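Local atomic coordinates of beta-galactosidase BgaB (Bifidobacterium adolescentis, PDB entry 5VYM), a protein that releases terminal non-reducing beta-D-galactose from beta-galactosides by hydrolysis, preferring Gal(beta1-4)Gal-containing oligosaccharides, and is represented here by its trimerisation domain. Residues B[157-162]-B[177-182]; B[141-146]-B[187-192]; B[109-114]-B[120-125]. All blocks are in the same frame, centred on the assembly; numbering follows the deposited sequence.

Contact 1 of 3, residues B[157-162]-B[177-182]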
# COMPACT_ATOMS: atom_id res chain seq x y z
N THR B 157 -28.54 -11.75 -8.85
CA THR B 157 -27.95 -10.85 -9.83
C THR B 157 -26.96 -11.61 -10.71
O THR B 157 -26.40 -12.64 -10.31
CB THR B 157 -27.25 -9.68 -9.14
OG1 THR B 157 -26.18 -10.18 -8.32
CG2 THR B 157 -28.24 -8.92 -8.26
N THR B 158 -26.76 -11.10 -11.92
CA THR B 158 -25.89 -11.74 -12.90
C THR B 158 -24.89 -10.73 -13.44
O THR B 158 -24.96 -9.53 -13.14
CB THR B 158 -26.69 -12.35 -14.06
OG1 THR B 158 -27.47 -11.33 -14.70
CG2 THR B 158 -27.63 -13.44 -13.55
N THR B 159 -23.94 -11.22 -14.23
CA THR B 159 -22.94 -10.36 -14.85
C THR B 159 -22.43 -11.03 -16.12
O THR B 159 -22.31 -12.26 -16.18
CB THR B 159 -21.78 -10.07 -13.89
OG1 THR B 159 -20.78 -9.30 -14.56
CG2 THR B 159 -21.16 -11.37 -13.38
N ARG B 160 -22.16 -10.22 -17.14
CA ARG B 160 -21.55 -10.69 -18.38
C ARG B 160 -20.15 -10.13 -18.57
O ARG B 160 -19.60 -10.23 -19.68
CB ARG B 160 -22.44 -10.33 -19.57
CG ARG B 160 -23.73 -11.14 -19.64
CD ARG B 160 -24.89 -10.29 -20.11
NE ARG B 160 -25.09 -9.13 -19.24
CZ ARG B 160 -25.79 -9.15 -18.11
NH1 ARG B 160 -26.37 -10.27 -17.71
NH2 ARG B 160 -25.92 -8.04 -17.39
N LEU B 161 -19.56 -9.55 -17.53
CA LEU B 161 -18.19 -9.04 -17.59
C LEU B 161 -17.65 -9.02 -16.17
O LEU B 161 -18.16 -8.30 -15.32
CB LEU B 161 -18.16 -7.63 -18.20
CG LEU B 161 -16.85 -7.21 -18.86
CD1 LEU B 161 -16.77 -7.77 -20.27
CD2 LEU B 161 -16.70 -5.70 -18.86
N TRP B 162 -16.61 -9.82 -15.92
CA TRP B 162 -16.10 -9.99 -14.57
C TRP B 162 -14.59 -10.08 -14.59
O TRP B 162 -13.97 -10.39 -15.61
CB TRP B 162 -16.70 -11.24 -13.90
CG TRP B 162 -16.41 -12.49 -14.67
CD1 TRP B 162 -15.30 -13.28 -14.57
CD2 TRP B 162 -17.24 -13.10 -15.66
NE1 TRP B 162 -15.38 -14.34 -15.44
CE2 TRP B 162 -16.57 -14.25 -16.12
CE3 TRP B 162 -18.49 -12.79 -16.21
CZ2 TRP B 162 -17.10 -15.09 -17.10
CZ3 TRP B 162 -19.01 -13.62 -17.18
CH2 TRP B 162 -18.32 -14.76 -17.61
N ALA B 177 -20.00 -10.24 -1.74
CA ALA B 177 -20.64 -11.08 -2.74
C ALA B 177 -19.58 -11.94 -3.42
O ALA B 177 -18.43 -11.53 -3.58
CB ALA B 177 -21.39 -10.25 -3.79
N THR B 178 -19.99 -13.15 -3.80
CA THR B 178 -19.13 -14.08 -4.52
C THR B 178 -19.87 -14.59 -5.74
O THR B 178 -21.10 -14.52 -5.82
CB THR B 178 -18.71 -15.27 -3.65
OG1 THR B 178 -19.87 -15.87 -3.06
CG2 THR B 178 -17.75 -14.83 -2.56
N TYR B 179 -19.11 -15.10 -6.70
CA TYR B 179 -19.70 -15.76 -7.86
C TYR B 179 -20.08 -17.18 -7.47
O TYR B 179 -19.28 -17.92 -6.88
CB TYR B 179 -18.72 -15.77 -9.03
CG TYR B 179 -18.22 -14.40 -9.42
CD1 TYR B 179 -19.07 -13.46 -9.98
CD2 TYR B 179 -16.88 -14.05 -9.23
CE1 TYR B 179 -18.61 -12.21 -10.33
CE2 TYR B 179 -16.42 -12.80 -9.59
CZ TYR B 179 -17.29 -11.88 -10.14
OH TYR B 179 -16.82 -10.63 -10.49
N ALA B 180 -21.31 -17.57 -7.79
CA ALA B 180 -21.83 -18.88 -7.44
C ALA B 180 -22.70 -19.40 -8.57
O ALA B 180 -23.09 -18.66 -9.48
CB ALA B 180 -22.63 -18.84 -6.13
N GLY B 181 -22.99 -20.69 -8.52
CA GLY B 181 -23.82 -21.35 -9.52
C GLY B 181 -23.01 -22.28 -10.40
O GLY B 181 -21.78 -22.37 -10.33
N GLU B 182 -23.74 -22.98 -11.27
CA GLU B 182 -23.11 -23.94 -12.17
C GLU B 182 -22.20 -23.25 -13.18
O GLU B 182 -21.13 -23.77 -13.51
CB GLU B 182 -24.17 -24.78 -12.88
CG GLU B 182 -24.95 -25.71 -11.96
CD GLU B 182 -26.07 -26.43 -12.68
OE1 GLU B 182 -27.17 -26.55 -12.11
OE2 GLU B 182 -25.85 -26.88 -13.83
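Tyr179 meets Trp162 and Thr159 through apolar and aromatic contacts across one face of an antiparallel sheet. The closest approach is Trp162 CB to Tyr179 OH, 3.5 Å, and the same methylene lies 3.9 Å from Tyr179 CZ. With Trp162 CG between its own backbone N and carbonyl carbon (chi1 58°), CB stays against the phenol while the indole leads off, turning its edge toward the phenol face: the five-membered ring centroid of Trp162 stands 5.7 Å from the ring centroid of Tyr179, planes at 56°, an inclined edge-to-face pair. Thr159 CG2 lies 4.1 Å from Tyr179 CE1, the two side chains crossing at nearly a right angle. That methyl's rotation is probably held by the hydroxyl, since Thr159 OG1 accepts from Leu161 N at 3.2 Å and 168°, closing an ST turn, and also bonds with Asp211 O. With an alanine in place of Tyr179, the Trp162 edge would probably lose its aromatic face and the Thr159 methyl its cover, leaving a gap over strand 143-147. Cys210 packs on Thr159 and Tyr179. Strand 143-147 runs between strands 158-163 and 174-180, and its Ile143 and Leu145 both touch Tyr179.

Contact 2 of 3, residues B[141-146]-B[187-192]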
# COMPACT_ATOMS: atom_id res chain seq x y z
N GLY B 141 -20.66 -17.33 -20.63
CA GLY B 141 -20.93 -15.92 -20.86
C GLY B 141 -21.53 -15.15 -19.70
O GLY B 141 -21.21 -13.98 -19.51
N GLU B 142 -22.40 -15.79 -18.92
CA GLU B 142 -23.09 -15.13 -17.82
C GLU B 142 -22.89 -15.92 -16.54
O GLU B 142 -22.89 -17.15 -16.55
CB GLU B 142 -24.59 -14.97 -18.11
CG GLU B 142 -25.27 -13.90 -17.28
CD GLU B 142 -26.75 -13.79 -17.57
OE1 GLU B 142 -27.51 -14.70 -17.18
OE2 GLU B 142 -27.16 -12.79 -18.20
N ILE B 143 -22.71 -15.20 -15.43
CA ILE B 143 -22.43 -15.80 -14.13
C ILE B 143 -23.29 -15.10 -13.08
O ILE B 143 -23.48 -13.88 -13.13
CB ILE B 143 -20.93 -15.69 -13.77
CG1 ILE B 143 -20.09 -16.54 -14.73
CG2 ILE B 143 -20.68 -16.11 -12.33
CD1 ILE B 143 -18.64 -16.62 -14.34
N ARG B 144 -23.81 -15.88 -12.13
CA ARG B 144 -24.61 -15.34 -11.04
C ARG B 144 -23.73 -14.93 -9.86
O ARG B 144 -22.59 -15.39 -9.71
CB ARG B 144 -25.65 -16.35 -10.56
CG ARG B 144 -26.58 -16.87 -11.64
CD ARG B 144 -27.70 -17.69 -11.02
NE ARG B 144 -28.26 -18.65 -11.96
CZ ARG B 144 -27.84 -19.90 -12.08
NH1 ARG B 144 -26.85 -20.35 -11.32
NH2 ARG B 144 -28.41 -20.72 -12.96
N LEU B 145 -24.28 -14.07 -9.02
CA LEU B 145 -23.63 -13.64 -7.79
C LEU B 145 -24.43 -14.13 -6.59
O LEU B 145 -25.65 -14.33 -6.67
CB LEU B 145 -23.51 -12.11 -7.73
CG LEU B 145 -22.38 -11.41 -8.50
CD1 LEU B 145 -22.60 -11.48 -10.00
CD2 LEU B 145 -22.26 -9.97 -8.04
N SER B 146 -23.74 -14.31 -5.47
CA SER B 146 -24.37 -14.69 -4.21
C SER B 146 -23.77 -13.86 -3.09
O SER B 146 -22.55 -13.65 -3.05
CB SER B 146 -24.21 -16.18 -3.91
OG SER B 146 -24.88 -16.54 -2.71
N TRP B 187 -15.90 -21.60 -15.00
CA TRP B 187 -14.78 -20.66 -14.96
C TRP B 187 -13.96 -20.79 -13.68
O TRP B 187 -13.06 -19.98 -13.45
CB TRP B 187 -15.29 -19.22 -15.09
CG TRP B 187 -16.10 -18.97 -16.32
CD1 TRP B 187 -17.46 -19.07 -16.44
CD2 TRP B 187 -15.62 -18.57 -17.61
NE1 TRP B 187 -17.84 -18.76 -17.72
CE2 TRP B 187 -16.73 -18.45 -18.46
CE3 TRP B 187 -14.34 -18.30 -18.12
CZ2 TRP B 187 -16.62 -18.07 -19.80
CZ3 TRP B 187 -14.23 -17.93 -19.45
CH2 TRP B 187 -15.36 -17.82 -20.27
N GLU B 188 -14.26 -21.79 -12.84
CA GLU B 188 -13.58 -22.00 -11.56
C GLU B 188 -13.71 -20.76 -10.67
O GLU B 188 -12.76 -20.38 -9.98
CB GLU B 188 -12.11 -22.37 -11.77
CG GLU B 188 -11.88 -23.49 -12.77
CD GLU B 188 -10.41 -23.80 -12.97
OE1 GLU B 188 -9.65 -23.71 -11.99
OE2 GLU B 188 -10.02 -24.13 -14.11
N LEU B 189 -14.89 -20.15 -10.68
CA LEU B 189 -15.13 -18.91 -9.95
C LEU B 189 -16.12 -19.08 -8.81
O LEU B 189 -16.49 -18.08 -8.17
CB LEU B 189 -15.61 -17.82 -10.90
CG LEU B 189 -14.60 -17.30 -11.92
CD1 LEU B 189 -15.25 -16.30 -12.85
CD2 LEU B 189 -13.40 -16.68 -11.22
N ASP B 190 -16.56 -20.30 -8.53
CA ASP B 190 -17.49 -20.54 -7.43
C ASP B 190 -16.76 -20.28 -6.12
O ASP B 190 -15.99 -21.11 -5.64
CB ASP B 190 -18.05 -21.96 -7.49
CG ASP B 190 -19.28 -22.14 -6.61
OD1 ASP B 190 -19.21 -21.83 -5.41
OD2 ASP B 190 -20.32 -22.61 -7.13
N GLY B 191 -17.00 -19.11 -5.53
CA GLY B 191 -16.33 -18.68 -4.32
C GLY B 191 -15.43 -17.48 -4.49
O GLY B 191 -14.99 -16.91 -3.49
N THR B 192 -15.13 -17.08 -5.73
CA THR B 192 -14.27 -15.94 -5.97
C THR B 192 -14.97 -14.64 -5.55
O THR B 192 -16.17 -14.47 -5.77
CB THR B 192 -13.88 -15.87 -7.45
OG1 THR B 192 -13.24 -17.09 -7.83
CG2 THR B 192 -12.93 -14.71 -7.71
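Ile143, on the inner strand 143-147 of the antiparallel sheet, packs against Trp187 and Leu189 of the loop that follows helix 182-186. That helix ends in a Schellman motif, with Glu188 at positive phi as the C-prime residue, Leu189 N bonded to Ala184 O and Glu188 N to Asp185 O; a type II turn from Leu189 to Thr192 then leads toward strand 193-200. The apolar contacts converge on one methyl. Ile143 CD1 lies 3.4 Å from Trp187 CD1, approaching the indole obliquely, and 3.7 Å from Leu189 CD1. Ile143 CG1 is anti to its carbonyl carbon (chi1 -66°) and CD1 continues the chain extended (chi2 -173°), a shape that carries the methyl to both partners. The Ile143 and Leu189 side chains cross at about a right angle. Around these residues, Trp162 sets its ring edge-to-face with Trp187 and also touches both Ile143 and Leu189, while Gly133 of the second subunit packs on Trp187. Polar backbone contacts shape the loop: Thr192 N donates to Leu189 O at 3.0 Å, closing the turn, and Gly191 bonds through its backbone to Tyr179. At Gly191 (phi 114°) a side chain would be jammed against Asp190 O. At the far end of the indole, Gly141 N sits at the ring edge near its plane, 4.2 Å from Trp187 CZ2.

Contact 3 of 3, residues B[109-114]-B[120-125]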
# COMPACT_ATOMS: atom_id res chain seq x y z
N GLY B 109 11.24 -4.05 -7.96
CA GLY B 109 11.73 -2.80 -7.41
C GLY B 109 12.21 -2.91 -5.98
O GLY B 109 12.14 -3.98 -5.37
N TYR B 110 12.70 -1.80 -5.41
CA TYR B 110 13.24 -1.82 -4.06
C TYR B 110 12.54 -0.81 -3.17
O TYR B 110 12.32 0.34 -3.59
CB TYR B 110 14.75 -1.53 -4.07
CG TYR B 110 15.32 -1.20 -2.70
CD1 TYR B 110 15.70 -2.20 -1.82
CD2 TYR B 110 15.45 0.12 -2.28
CE1 TYR B 110 16.21 -1.91 -0.56
CE2 TYR B 110 15.95 0.43 -1.02
CZ TYR B 110 16.33 -0.59 -0.17
OH TYR B 110 16.83 -0.28 1.07
N PRO B 111 12.16 -1.19 -1.94
CA PRO B 111 12.19 -2.58 -1.45
C PRO B 111 11.05 -3.40 -2.04
O PRO B 111 9.95 -2.88 -2.23
CB PRO B 111 12.02 -2.42 0.07
CG PRO B 111 11.38 -1.10 0.25
CD PRO B 111 11.89 -0.23 -0.86
N GLY B 112 11.32 -4.67 -2.34
CA GLY B 112 10.40 -5.47 -3.13
C GLY B 112 9.30 -6.19 -2.39
O GLY B 112 8.38 -6.69 -3.03
N ALA B 113 9.37 -6.26 -1.06
CA ALA B 113 8.40 -7.05 -0.30
C ALA B 113 6.98 -6.55 -0.54
O ALA B 113 6.71 -5.35 -0.47
CB ALA B 113 8.73 -7.00 1.19
N GLY B 114 6.08 -7.49 -0.84
CA GLY B 114 4.69 -7.15 -1.05
C GLY B 114 4.34 -6.69 -2.45
O GLY B 114 3.22 -6.21 -2.66
N SER B 120 4.84 1.34 -1.19
CA SER B 120 3.70 2.23 -1.02
C SER B 120 3.62 2.77 0.40
O SER B 120 3.36 3.96 0.60
CB SER B 120 2.40 1.50 -1.39
OG SER B 120 2.41 1.11 -2.75
N MET B 121 3.85 1.91 1.39
CA MET B 121 3.87 2.37 2.78
C MET B 121 4.95 3.43 2.98
O MET B 121 4.70 4.49 3.56
CB MET B 121 4.11 1.19 3.73
CG MET B 121 3.03 0.11 3.70
SD MET B 121 3.51 -1.32 4.68
CE MET B 121 3.97 -0.52 6.21
N LEU B 122 6.17 3.15 2.50
CA LEU B 122 7.31 4.03 2.74
C LEU B 122 7.30 5.28 1.87
O LEU B 122 7.96 6.26 2.23
CB LEU B 122 8.61 3.25 2.52
CG LEU B 122 8.88 2.09 3.47
CD1 LEU B 122 10.06 1.26 3.00
CD2 LEU B 122 9.11 2.61 4.88
N GLY B 123 6.59 5.27 0.75
CA GLY B 123 6.66 6.39 -0.17
C GLY B 123 8.01 6.56 -0.84
O GLY B 123 8.39 7.69 -1.17
N VAL B 124 8.73 5.47 -1.04
CA VAL B 124 10.09 5.49 -1.58
C VAL B 124 10.25 4.29 -2.50
O VAL B 124 9.81 3.18 -2.17
CB VAL B 124 11.14 5.48 -0.46
CG1 VAL B 124 12.46 4.91 -0.95
CG2 VAL B 124 11.34 6.88 0.10
N ARG B 125 10.87 4.50 -3.66
CA ARG B 125 11.11 3.42 -4.61
C ARG B 125 12.55 3.45 -5.10
O ARG B 125 13.11 4.52 -5.37
CB ARG B 125 10.17 3.50 -5.82
CG ARG B 125 10.45 2.42 -6.84
CD ARG B 125 9.65 2.58 -8.12
NE ARG B 125 10.16 1.70 -9.16
CZ ARG B 125 9.77 0.44 -9.33
NH1 ARG B 125 8.86 -0.09 -8.53
NH2 ARG B 125 10.29 -0.29 -10.31
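A loop with a cis-proline, between strand 89-93 and helix 117-122, folds against the end of that helix and the short strand 124-125 that follows it. Across the contact, Pro111 CG meets Leu122 CD1 at 3.9 Å, the two side chains slanting past each other. The peptide bond of Pro111 is cis, and Pro111 CD lies over one face of the Tyr110 ring, 3.8 Å above its plane and offset toward the rim. Gly123 (phi 67°) breaks the helical path and turns the chain into strand 124-125. There Pro111 CD comes within 4.2 Å of Val124 O, and Tyr110 O receives a CA-H...O contact from Arg125 CA at 3.5 Å with 136° at the hydrogen; the Tyr110 backbone also bonds to Gly126. Val124 and Arg125 pair with an antiparallel strand of the second subunit, which extends the sheet across the interface. Arg125 starts away from the loop, but its extended chain brings the guanidinium back: NH1 hydrogen-bonds to Gly108 O and bridges to Asp115 of the second subunit, and NH2 to Glu127. A CB on Gly109 would clash with Arg125 NH1; Gly109 CA lies over one guanidinium face, 4.1 Å from Arg125 NH2.

How the contacts relate
From the N terminus, contact 3 comes first: 109-114 and 120-125 close a short loop, joining the cis-proline loop after the parallel-sheet strand 89-93 to the end of helix 117-122 and strand 124-125. After strand 131-132 and an unmodelled stretch (134-139), the chain enters the antiparallel sheet. Segment 141-146 opens contact 2, and contact 1 opens at 157-162 and closes at 177-182 before contact 2 closes at 187-192, so contact 1 lies wholly within contact 2's loop. Their centres are about 4 Å apart, joined by strand pairing and the Arg160-Glu142 salt bridge. Contact 3 stands apart, its centre about 35 Å from that of contact 1, yet contacts 1 and 3 both pair strands with the second subunit.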